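Local coordinates for protein glutaminase 1 (Escherichia coli, PDB 1U60) that catalyses the hydrolysis of L-glutamine to L-glutamate and ammonium, as a homotetrameric glutaminase, at residues A[46-51]-A[211-216]; A[68-73]-A[232-237]; A[80-85]-A[228-233]; A[87-92]-A[120-125]; A[148-153]-A[202-207]. All coordinates share one frame; numbering follows the deposited sequence. Where two conformers were deposited one is given.

Interaction 1 (A[46-51]-A[211-216])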
# COMPACT_ATOMS: atom_id res chain seq x y z
N VAL A 46 22.21 1.68 6.48
CA VAL A 46 22.46 2.30 7.75
C VAL A 46 21.51 1.65 8.76
O VAL A 46 20.30 1.69 8.60
CB VAL A 46 22.26 3.81 7.72
CG1 VAL A 46 22.46 4.36 9.18
CG2 VAL A 46 23.28 4.44 6.74
N THR A 47 22.07 1.01 9.79
CA THR A 47 21.23 0.27 10.75
C THR A 47 20.72 1.18 11.84
O THR A 47 21.26 2.25 12.04
CB THR A 47 22.01 -0.91 11.42
OG1 THR A 47 22.99 -0.42 12.36
CG2 THR A 47 22.81 -1.70 10.36
N CYS A 48 19.70 0.70 12.55
CA CYS A 48 19.15 1.42 13.69
C CYS A 48 20.13 1.59 14.82
O CYS A 48 19.93 2.44 15.70
CB CYS A 48 17.89 0.72 14.18
SG CYS A 48 16.60 1.06 12.98
N ASP A 49 21.20 0.82 14.80
CA ASP A 49 22.29 1.00 15.77
C ASP A 49 23.43 1.88 15.30
O ASP A 49 24.42 2.01 16.01
CB ASP A 49 22.82 -0.36 16.26
CG ASP A 49 21.80 -1.08 17.11
OD1 ASP A 49 21.20 -0.40 17.99
OD2 ASP A 49 21.49 -2.29 16.96
N GLY A 50 23.31 2.48 14.12
CA GLY A 50 24.27 3.43 13.63
C GLY A 50 25.49 2.87 12.90
O GLY A 50 26.51 3.55 12.74
N ASN A 51 25.41 1.64 12.46
CA ASN A 51 26.44 1.03 11.63
C ASN A 51 26.15 1.25 10.16
O ASN A 51 24.98 1.19 9.74
CB ASN A 51 26.56 -0.46 11.97
CG ASN A 51 27.17 -0.65 13.35
OD1 ASN A 51 28.25 -0.09 13.60
ND2 ASN A 51 26.44 -1.27 14.28
N THR A 211 16.64 6.65 10.16
CA THR A 211 15.96 7.50 11.12
C THR A 211 14.50 7.05 11.23
O THR A 211 13.95 6.93 12.33
CB THR A 211 16.08 8.96 10.73
OG1 THR A 211 17.48 9.36 10.75
CG2 THR A 211 15.31 9.81 11.73
N LEU A 212 13.88 6.76 10.08
CA LEU A 212 12.52 6.27 10.09
C LEU A 212 12.50 4.87 10.70
O LEU A 212 11.63 4.56 11.55
CB LEU A 212 11.98 6.30 8.69
CG LEU A 212 11.85 7.65 7.99
CD1 LEU A 212 11.47 7.48 6.48
CD2 LEU A 212 10.83 8.57 8.72
N ALA A 213 13.44 3.99 10.34
CA ALA A 213 13.44 2.64 10.89
C ALA A 213 13.58 2.64 12.44
O ALA A 213 13.04 1.76 13.10
CB ALA A 213 14.57 1.77 10.26
N ALA A 214 14.33 3.61 12.97
CA ALA A 214 14.59 3.76 14.40
C ALA A 214 13.45 4.49 15.15
O ALA A 214 13.58 4.80 16.34
CB ALA A 214 15.89 4.48 14.62
N GLY A 215 12.32 4.69 14.49
CA GLY A 215 11.17 5.34 15.07
C GLY A 215 11.40 6.83 15.30
O GLY A 215 10.81 7.43 16.22
N GLY A 216 12.22 7.42 14.46
CA GLY A 216 12.35 8.86 14.49
C GLY A 216 13.65 9.35 15.10
O GLY A 216 13.82 10.56 15.23
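The peptide group joining Ala213 to Ala214 presents one flat face to Cys48, and the sulfur sits almost squarely above it. In one of its two modelled conformers, Cys48 places SG 3.4 Å from Ala214 N and 3.5 Å from Ala213 C, while the methyl groups of the two alanines flank the approach, Ala213 CB at 3.5 Å and Ala214 CB at 3.9 Å from SG. A first torsion of -73° sets the sulfur opposite the carbonyl carbon of Cys48 and carries it across to the helix. The cysteine sits in a beta turn, type I from Thr47 to Gly50, and the alanines at the end of a helix. The turn links strands 42-47 and 52-56; Thr47 OG1 steadies it by accepting a hydrogen bond from Asn51 N at 3.2 Å. Helix 202-213 ends in a Schellman motif with Gly215 as C-prime residue, Gly216 N bonding to Thr211 O. The backbones of Cys48 and Ala213 also bond to Val273 and Gly272, so the loop between strands 265-270 and 274-279 serves both sides. The contact itself is van der Waals, sulfur against methyls and a peptide face, and with two cysteine conformers its details probably hold only part of the time.

Interaction 2 (A[68-73]-A[232-237])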
# COMPACT_ATOMS: atom_id res chain seq x y z
N SER A 68 12.51 14.42 -1.31
CA SER A 68 12.19 15.51 -0.39
C SER A 68 10.75 15.47 0.15
O SER A 68 10.51 15.95 1.26
CB SER A 68 12.41 16.84 -1.11
OG SER A 68 11.43 17.05 -2.10
N LYS A 69 9.82 14.84 -0.59
CA LYS A 69 8.41 14.72 -0.19
C LYS A 69 8.28 14.02 1.17
O LYS A 69 7.41 14.35 1.98
CB LYS A 69 7.56 14.04 -1.25
CG LYS A 69 7.62 14.73 -2.61
CD LYS A 69 6.85 13.87 -3.65
CE LYS A 69 6.70 14.58 -4.98
NZ LYS A 69 6.18 13.58 -5.99
N VAL A 70 9.20 13.07 1.43
CA VAL A 70 9.12 12.28 2.67
C VAL A 70 9.49 13.22 3.83
O VAL A 70 8.87 13.18 4.91
CB VAL A 70 10.05 11.05 2.60
CG1 VAL A 70 10.16 10.38 3.96
CG2 VAL A 70 9.58 10.10 1.54
N CYS A 71 10.52 14.04 3.62
CA CYS A 71 10.99 14.90 4.71
C CYS A 71 9.97 15.99 5.07
O CYS A 71 9.76 16.30 6.22
CB CYS A 71 12.31 15.57 4.36
SG CYS A 71 13.64 14.44 3.81
N THR A 72 9.34 16.58 4.06
CA THR A 72 8.39 17.63 4.37
C THR A 72 7.13 17.04 4.98
O THR A 72 6.46 17.68 5.86
CB THR A 72 8.13 18.43 3.07
OG1 THR A 72 9.32 19.23 2.80
CG2 THR A 72 6.94 19.39 3.21
N LEU A 73 6.75 15.84 4.52
CA LEU A 73 5.65 15.14 5.15
C LEU A 73 5.96 14.94 6.64
O LEU A 73 5.09 15.09 7.51
CB LEU A 73 5.43 13.79 4.47
CG LEU A 73 4.45 12.83 5.13
CD1 LEU A 73 3.09 13.58 5.33
CD2 LEU A 73 4.27 11.52 4.38
N PRO A 232 4.82 5.61 11.56
CA PRO A 232 4.00 4.68 10.75
C PRO A 232 3.16 5.38 9.68
O PRO A 232 2.87 4.78 8.65
CB PRO A 232 3.14 3.96 11.79
CG PRO A 232 3.97 4.00 12.98
CD PRO A 232 4.57 5.41 13.01
N TYR A 233 2.76 6.64 9.90
CA TYR A 233 1.97 7.38 8.91
C TYR A 233 2.84 7.67 7.70
O TYR A 233 2.39 7.63 6.56
CB TYR A 233 1.50 8.70 9.50
CG TYR A 233 0.55 8.53 10.67
CD1 TYR A 233 -0.76 8.05 10.48
CD2 TYR A 233 0.95 8.85 11.97
CE1 TYR A 233 -1.61 7.89 11.54
CE2 TYR A 233 0.10 8.72 13.02
CZ TYR A 233 -1.17 8.22 12.82
OH TYR A 233 -2.02 8.10 13.87
N ILE A 234 4.08 8.03 7.97
CA ILE A 234 5.05 8.32 6.87
C ILE A 234 5.28 7.08 6.01
O ILE A 234 5.23 7.12 4.78
CB ILE A 234 6.36 8.80 7.38
CG1 ILE A 234 6.20 10.09 8.15
CG2 ILE A 234 7.36 8.95 6.24
CD1 ILE A 234 7.40 10.41 8.99
N LEU A 235 5.52 5.98 6.67
CA LEU A 235 5.75 4.71 5.98
C LEU A 235 4.53 4.19 5.23
O LEU A 235 4.68 3.61 4.15
CB LEU A 235 6.24 3.65 6.99
CG LEU A 235 7.58 3.96 7.71
CD1 LEU A 235 8.03 2.83 8.55
CD2 LEU A 235 8.70 4.36 6.71
N ALA A 236 3.33 4.40 5.78
CA ALA A 236 2.11 4.02 5.09
C ALA A 236 1.98 4.81 3.79
O ALA A 236 1.69 4.22 2.73
CB ALA A 236 0.89 4.27 5.95
N GLU A 237 2.23 6.11 3.86
CA GLU A 237 2.15 6.93 2.66
C GLU A 237 3.16 6.45 1.61
O GLU A 237 2.80 6.38 0.40
CB GLU A 237 2.39 8.41 2.99
CG GLU A 237 1.32 9.10 3.90
CD GLU A 237 0.06 9.58 3.26
OE1 GLU A 237 -0.32 9.12 2.13
OE2 GLU A 237 -0.62 10.46 3.93
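Leu73 and Ile234 lose the most surface where helices 68-80 and 231-241 pack in the core, and Val70 adds a third apolar branch. Leu73 touches with one methyl: CD2 lies 3.8 Å from Glu237 CG and 4.1 Å from Ile234 CA, so it sits against the second helix between side chains one turn apart. The leucine branch runs opposite its own amide nitrogen (chi1 171°), stretching across the gap, and meets the aliphatic part of Glu237 at about a right angle. Ile234 answers with its short branch, CG2, which approaches Val70 CG1 to 3.9 Å, again with the two side chains crossed. The short segments run nearly antiparallel, at 150° with axes 10.5 Å apart, a pair in the helical part of the chain, in a family of the beta-lactamase clan. Close before this helix in sequence lies Ser66, a predicted substrate-binding residue, which stands with Lys69 in the Ser-X-X-Lys spacing familiar from that clan. Lys69 NZ, on another face of the helix, hydrogen-bonds to Tyr244 OH and Asn117 OD1, both predicted to bind substrate. Ile234 extends the same helix packing to Ala74 and Leu77. Beyond the pair, Tyr252 of the second subunit packs on Ala236 and Glu237.

Interaction 3 (A[80-85]-A[228-233])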
# COMPACT_ATOMS: atom_id res chain seq x y z
N VAL A 80 1.34 19.66 12.53
CA VAL A 80 -0.13 19.72 12.58
C VAL A 80 -0.80 18.38 12.96
O VAL A 80 -1.97 18.36 13.28
CB VAL A 80 -0.74 20.29 11.27
CG1 VAL A 80 -0.17 21.68 10.96
CG2 VAL A 80 -0.56 19.32 10.06
N GLY A 81 -0.04 17.29 12.95
CA GLY A 81 -0.47 15.97 13.40
C GLY A 81 -1.12 15.17 12.29
O GLY A 81 -1.43 15.73 11.23
N PRO A 82 -1.33 13.88 12.51
CA PRO A 82 -1.81 13.01 11.43
C PRO A 82 -3.21 13.25 10.95
O PRO A 82 -3.48 13.07 9.75
CB PRO A 82 -1.66 11.58 12.01
CG PRO A 82 -1.63 11.82 13.52
CD PRO A 82 -0.94 13.08 13.70
N GLN A 83 -4.12 13.65 11.85
CA GLN A 83 -5.48 13.91 11.40
C GLN A 83 -5.53 15.06 10.39
O GLN A 83 -6.17 14.96 9.36
CB GLN A 83 -6.47 14.17 12.57
CG GLN A 83 -7.91 14.24 12.06
CD GLN A 83 -8.39 12.91 11.51
OE1 GLN A 83 -8.35 11.90 12.20
NE2 GLN A 83 -8.76 12.89 10.24
N ALA A 84 -4.81 16.15 10.68
CA ALA A 84 -4.75 17.26 9.79
C ALA A 84 -4.13 16.92 8.45
O ALA A 84 -4.57 17.43 7.44
CB ALA A 84 -3.97 18.42 10.47
N VAL A 85 -3.06 16.12 8.45
CA VAL A 85 -2.47 15.72 7.22
C VAL A 85 -3.46 14.88 6.39
O VAL A 85 -3.59 15.08 5.19
CB VAL A 85 -1.13 14.99 7.45
CG1 VAL A 85 -0.64 14.33 6.15
CG2 VAL A 85 -0.08 15.98 7.97
N ALA A 228 7.96 8.97 17.56
CA ALA A 228 7.77 7.59 17.13
C ALA A 228 6.39 7.33 16.52
O ALA A 228 6.26 6.59 15.53
CB ALA A 228 8.05 6.65 18.29
N ASP A 229 5.35 7.92 17.12
CA ASP A 229 3.97 7.64 16.72
C ASP A 229 3.67 8.22 15.34
O ASP A 229 2.70 7.84 14.73
CB ASP A 229 2.96 8.20 17.72
CG ASP A 229 2.86 7.38 18.99
OD1 ASP A 229 3.22 6.16 19.03
OD2 ASP A 229 2.40 7.89 20.02
N ASN A 230 4.47 9.18 14.89
CA ASN A 230 4.30 9.75 13.55
C ASN A 230 4.88 8.90 12.45
O ASN A 230 4.44 9.02 11.32
CB ASN A 230 4.84 11.19 13.46
CG ASN A 230 3.91 12.19 14.13
OD1 ASN A 230 2.69 11.95 14.17
ND2 ASN A 230 4.43 13.30 14.64
N VAL A 231 5.86 8.05 12.76
CA VAL A 231 6.58 7.35 11.71
C VAL A 231 5.70 6.39 10.93
O VAL A 231 5.82 6.33 9.70
CB VAL A 231 7.84 6.69 12.25
CG1 VAL A 231 8.53 5.91 11.17
CG2 VAL A 231 8.82 7.79 12.71
N PRO A 232 4.82 5.61 11.56
CA PRO A 232 4.00 4.68 10.75
C PRO A 232 3.16 5.38 9.68
O PRO A 232 2.87 4.78 8.65
CB PRO A 232 3.14 3.96 11.79
CG PRO A 232 3.97 4.00 12.98
CD PRO A 232 4.57 5.41 13.01
N TYR A 233 2.76 6.64 9.90
CA TYR A 233 1.97 7.38 8.91
C TYR A 233 2.84 7.67 7.70
O TYR A 233 2.39 7.63 6.56
CB TYR A 233 1.50 8.70 9.50
CG TYR A 233 0.55 8.53 10.67
CD1 TYR A 233 -0.76 8.05 10.48
CD2 TYR A 233 0.95 8.85 11.97
CE1 TYR A 233 -1.61 7.89 11.54
CE2 TYR A 233 0.10 8.72 13.02
CZ TYR A 233 -1.17 8.22 12.82
OH TYR A 233 -2.02 8.10 13.87
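Pro82 is set over the ring of Tyr233 with one methylene pointing into its centre. Its CB stands 3.5 Å from the ring centroid and only 12° off the ring normal, a CH-pi contact made over the face. The pyrrolidine does not lie flat on the aromatic ring: CB takes the central position, whereas CG leans toward the hydroxyl end, 3.6 Å from Tyr233 CE2 and 3.8 Å from Tyr233 OH. The tyrosine ring is carried there by a first torsion of -64°, which holds it opposite its own carbonyl carbon and beside its amide nitrogen. At the ring's edge, in its plane, lies Asn230 CA from the preceding turn.

The proline owes its place to a helix-to-helix corner. Gly81, with positive phi, ends helix 68-80 and also stands at the N-cap position of helix 82-88, and Pro82 is the first residue of the new helix, where a residue without an amide hydrogen costs no backbone bond. Val85 N closes that first turn onto Gly81 O at 3.2 Å.

Asn230 comes to the other end of the pyrrolidine. Its side chain crosses that of Pro82 at about a right angle, with OD1 at 3.8 Å from Pro82 CD, while its amide nitrogen, ND2, is held by a hydrogen bond to Glu78 OE2. The same corner forms part of the subunit interface: Tyr252 of the second subunit hydrogen-bonds through OH to Pro82 O, and its ring meets that of Tyr233 with the planes at about 50°.

Interaction 4 (A[87-92]-A[120-125]). With EDO (1,2-ethanediol), chain G.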
# COMPACT_ATOMS: atom_id res chain seq x y z
N ASP A 87 -6.80 14.96 6.47
CA ASP A 87 -7.89 15.83 6.06
C ASP A 87 -7.48 16.82 4.96
O ASP A 87 -8.23 17.05 3.98
CB ASP A 87 -8.35 16.66 7.26
CG ASP A 87 -9.10 15.85 8.31
OD1 ASP A 87 -9.55 14.71 8.04
OD2 ASP A 87 -9.29 16.30 9.45
N LYS A 88 -6.31 17.44 5.12
CA LYS A 88 -5.86 18.52 4.25
C LYS A 88 -5.04 18.08 3.03
O LYS A 88 -4.94 18.82 2.06
CB LYS A 88 -5.06 19.54 5.08
CG LYS A 88 -5.82 20.07 6.29
CD LYS A 88 -7.08 20.80 5.87
CE LYS A 88 -7.70 21.56 7.08
NZ LYS A 88 -9.08 22.15 6.78
N ILE A 89 -4.49 16.86 3.05
CA ILE A 89 -3.64 16.35 1.98
C ILE A 89 -4.21 15.02 1.52
O ILE A 89 -4.54 14.90 0.35
CB ILE A 89 -2.16 16.17 2.41
CG1 ILE A 89 -1.63 17.41 3.15
CG2 ILE A 89 -1.29 15.85 1.19
CD1 ILE A 89 -1.52 18.64 2.26
N GLY A 90 -4.28 14.04 2.42
CA GLY A 90 -4.79 12.73 2.08
C GLY A 90 -3.82 11.63 2.38
O GLY A 90 -2.67 11.87 2.67
N ALA A 91 -4.29 10.40 2.31
CA ALA A 91 -3.52 9.20 2.54
C ALA A 91 -3.71 8.13 1.43
O ALA A 91 -3.34 7.00 1.62
CB ALA A 91 -3.93 8.61 3.91
N ASP A 92 -4.25 8.51 0.26
CA ASP A 92 -4.63 7.50 -0.76
C ASP A 92 -3.83 7.62 -2.06
O ASP A 92 -3.48 8.74 -2.45
CB ASP A 92 -6.12 7.60 -1.09
CG ASP A 92 -6.98 7.22 0.06
OD1 ASP A 92 -6.71 6.14 0.67
OD2 ASP A 92 -7.92 7.95 0.45
N ALA A 120 2.42 17.08 -2.51
CA ALA A 120 3.66 17.49 -1.90
C ALA A 120 3.69 19.00 -1.83
O ALA A 120 4.10 19.57 -0.85
CB ALA A 120 4.84 16.98 -2.72
N ILE A 121 3.23 19.66 -2.89
CA ILE A 121 3.17 21.12 -2.89
C ILE A 121 2.20 21.62 -1.80
O ILE A 121 2.50 22.59 -1.08
CB ILE A 121 2.78 21.64 -4.29
CG1 ILE A 121 3.93 21.39 -5.27
CG2 ILE A 121 2.50 23.15 -4.25
CD1 ILE A 121 3.58 21.48 -6.75
N ALA A 122 1.10 20.91 -1.63
CA ALA A 122 0.12 21.19 -0.55
C ALA A 122 0.72 20.94 0.83
O ALA A 122 0.50 21.76 1.76
CB ALA A 122 -1.12 20.43 -0.74
N THR A 123 1.54 19.89 0.96
CA THR A 123 2.17 19.55 2.25
C THR A 123 3.24 20.65 2.57
O THR A 123 3.35 21.13 3.70
CB THR A 123 2.77 18.19 2.20
OG1 THR A 123 1.74 17.21 1.84
CG2 THR A 123 3.34 17.79 3.56
N THR A 124 4.03 21.05 1.58
CA THR A 124 4.96 22.16 1.75
C THR A 124 4.23 23.42 2.23
O THR A 124 4.75 24.12 3.10
CB THR A 124 5.70 22.41 0.43
OG1 THR A 124 6.54 21.31 0.11
CG2 THR A 124 6.65 23.61 0.51
N SER A 125 3.03 23.68 1.73
CA SER A 125 2.25 24.86 2.11
C SER A 125 1.63 24.77 3.51
O SER A 125 1.23 25.81 4.07
CB SER A 125 1.10 25.11 1.10
OG SER A 125 -0.04 24.27 1.34
C1 EDO G . -10.92 19.29 7.59
O1 EDO G . -10.83 19.53 6.19
C2 EDO G . -11.46 20.50 8.32
O2 EDO G . -10.49 21.00 9.22
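Where Ile89 packs against Ala122 and Thr123 of helix 117-126, in the helical part of the fold, that helix is tied by serine and threonine hydroxyls turned back onto backbone carbonyls, and one of these, Ala120 O, accepts both Thr124 N at 2.8 Å and Thr124 OG1 at 3.1 Å, from opposite faces of its carbonyl plane. The same kind of bond recurs along the helix. Ser125 OG donates to Ala122 O at 2.6 Å, and Thr123 OG1 is bonded to Gly119 O, so these hydroxyls are satisfied although the helix is buried.

The packing across the contact belongs to Ile89, the first residue to leave helical geometry after helix 82-88. Its long branch is bent (chi1 -47°, chi2 -67°) and brings CD1 to 3.5 Å from Ala122 CB; the short branch lays CG2 against a hydroxyl oxygen, 3.4 Å from Thr123 OG1, the two side chains crossing at about a right angle. Pro114 touches both Ile89 and Thr123, and a polar link runs beside this packing through Tyr182, whose OH bonds to Lys88 O and whose N bonds to Ser125 OG. On the outer surface, the exposed Lys88 reaches 1,2-ethanediol, probably from the crystallisation liquor, with NZ weakly bonded to its O2 at 3.0 Å and to its O1 at 3.2 Å.

Interaction 5 (A[148-153]-A[202-207])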
# COMPACT_ATOMS: atom_id res chain seq x y z
N GLY A 148 21.47 14.08 7.24
CA GLY A 148 22.83 14.50 7.51
C GLY A 148 23.05 15.97 7.32
O GLY A 148 22.44 16.61 6.47
N GLU A 149 23.97 16.52 8.11
CA GLU A 149 24.16 17.96 8.16
C GLU A 149 24.72 18.52 6.86
O GLU A 149 24.61 19.73 6.63
CB GLU A 149 25.07 18.39 9.33
CG GLU A 149 26.45 17.76 9.33
CD GLU A 149 27.36 18.26 10.46
OE1 GLU A 149 26.95 19.18 11.21
OE2 GLU A 149 28.48 17.70 10.60
N GLN A 150 25.35 17.68 6.04
CA GLN A 150 25.95 18.18 4.78
C GLN A 150 24.90 18.39 3.67
O GLN A 150 25.25 18.91 2.62
CB GLN A 150 27.07 17.25 4.26
CG GLN A 150 28.23 17.04 5.28
CD GLN A 150 28.90 18.35 5.68
OE1 GLN A 150 29.11 18.64 6.87
NE2 GLN A 150 29.25 19.16 4.68
N VAL A 151 23.67 17.93 3.87
CA VAL A 151 22.62 18.13 2.86
C VAL A 151 22.43 19.63 2.70
O VAL A 151 22.26 20.35 3.70
CB VAL A 151 21.31 17.45 3.29
CG1 VAL A 151 20.19 17.85 2.37
CG2 VAL A 151 21.51 15.98 3.31
N ALA A 152 22.47 20.10 1.46
CA ALA A 152 22.45 21.52 1.17
C ALA A 152 21.93 21.81 -0.23
O ALA A 152 22.06 21.00 -1.12
CB ALA A 152 23.86 22.11 1.35
N LEU A 153 21.29 22.96 -0.39
CA LEU A 153 20.75 23.38 -1.68
C LEU A 153 21.90 23.53 -2.71
O LEU A 153 22.96 24.10 -2.41
CB LEU A 153 19.99 24.71 -1.49
CG LEU A 153 19.24 25.25 -2.71
CD1 LEU A 153 17.95 24.66 -2.83
CD2 LEU A 153 19.08 26.74 -2.57
N THR A 202 24.44 8.45 -1.08
CA THR A 202 23.66 7.23 -0.83
C THR A 202 23.64 6.90 0.67
O THR A 202 22.65 6.34 1.16
CB THR A 202 24.20 6.10 -1.65
OG1 THR A 202 24.03 6.43 -3.05
CG2 THR A 202 23.41 4.79 -1.47
N ILE A 203 24.74 7.18 1.37
CA ILE A 203 24.77 6.96 2.81
C ILE A 203 23.78 7.88 3.51
O ILE A 203 23.12 7.47 4.45
CB ILE A 203 26.21 7.02 3.33
CG1 ILE A 203 26.91 5.71 2.90
CG2 ILE A 203 26.27 7.09 4.84
CD1 ILE A 203 28.37 5.71 3.05
N GLU A 204 23.74 9.14 3.08
CA GLU A 204 22.79 10.10 3.62
C GLU A 204 21.35 9.69 3.37
O GLU A 204 20.51 9.77 4.25
CB GLU A 204 23.09 11.48 3.07
CG GLU A 204 24.39 11.99 3.70
CD GLU A 204 25.03 13.19 2.99
OE1 GLU A 204 24.68 13.51 1.81
OE2 GLU A 204 25.95 13.77 3.64
N LEU A 205 21.08 9.17 2.16
CA LEU A 205 19.74 8.65 1.87
C LEU A 205 19.38 7.48 2.76
O LEU A 205 18.27 7.42 3.29
CB LEU A 205 19.61 8.31 0.40
CG LEU A 205 18.28 7.78 -0.11
CD1 LEU A 205 17.17 8.78 0.28
CD2 LEU A 205 18.26 7.55 -1.60
N ALA A 206 20.30 6.54 2.92
CA ALA A 206 20.10 5.42 3.82
C ALA A 206 19.92 5.85 5.25
O ALA A 206 19.20 5.21 6.00
CB ALA A 206 21.23 4.38 3.70
N THR A 207 20.54 6.98 5.64
CA THR A 207 20.35 7.53 6.96
C THR A 207 18.93 8.04 7.19
O THR A 207 18.37 7.83 8.25
CB THR A 207 21.37 8.65 7.18
OG1 THR A 207 22.71 8.14 7.08
CG2 THR A 207 21.23 9.19 8.58
O HOH W 1 25.79 14.69 6.13
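Gln150 and Glu204 are joined by polar contact first, through one water. The backbone N of Gln150 donates to it at 3.0 Å, and the water in turn donates to Glu204 OE2 at 2.7 Å. This joins a type I turn, Gly148 to Val151, to the first turn of helix 202-213. The beta turn carries the chain from helix 132-147 into strand 152-153, an outer strand of the small three-stranded antiparallel sheet, and closes with Val151 N on Gly148 O.

The second carboxylate oxygen takes part in a charge pair. Glu204 OE1 forms a salt bridge with Arg61 NH1, so each oxygen has at least one firm partner, which should limit rotation of the group and probably favours its ionised form. The side chain runs extended beyond CG (chi2 165°), and this carries the carboxylate out from the helix to the turn.

Van der Waals contacts complete the join. Gln150 CB comes to 3.7 Å from Glu204 OE2, and Val151 CG2 lies more loosely, 4.3 Å from Glu204 OE1. Gly148, the first residue past the preceding helix and with positive phi, passes beside the same glutamate, while Val151 also packs on Thr198 and Leu200 of the central strand of that sheet.

Within the helix, hydrogen bonding is reinforced by a threonine. Ile203 O accepts Thr207 N at 2.9 Å on one face of its carbonyl plane, and on the opposite face it accepts Thr207 OG1 at 2.7 Å.

The five contacts trace the two halves of the fold. Interactions 1 and 5, with centres about 14 Å apart, share helix 202-213, which packs on the five-stranded sheet; Val46 of interaction 1 touches Ala206 of interaction 5. Interactions 2 and 3 share helix 231-241, and with interaction 4 they form the helical side, their centres about 9 to 12 Å apart. Leu212 of interaction 1 packs on Ile234 of interaction 2, joining the sheet side to the helices. Along the chain, interactions 1, 2 and 3 each bring early residues to late ones, whereas interaction 4 closes before interaction 5 opens. Distant segments are thus gathered into one fold whose helical side also meets the second subunit.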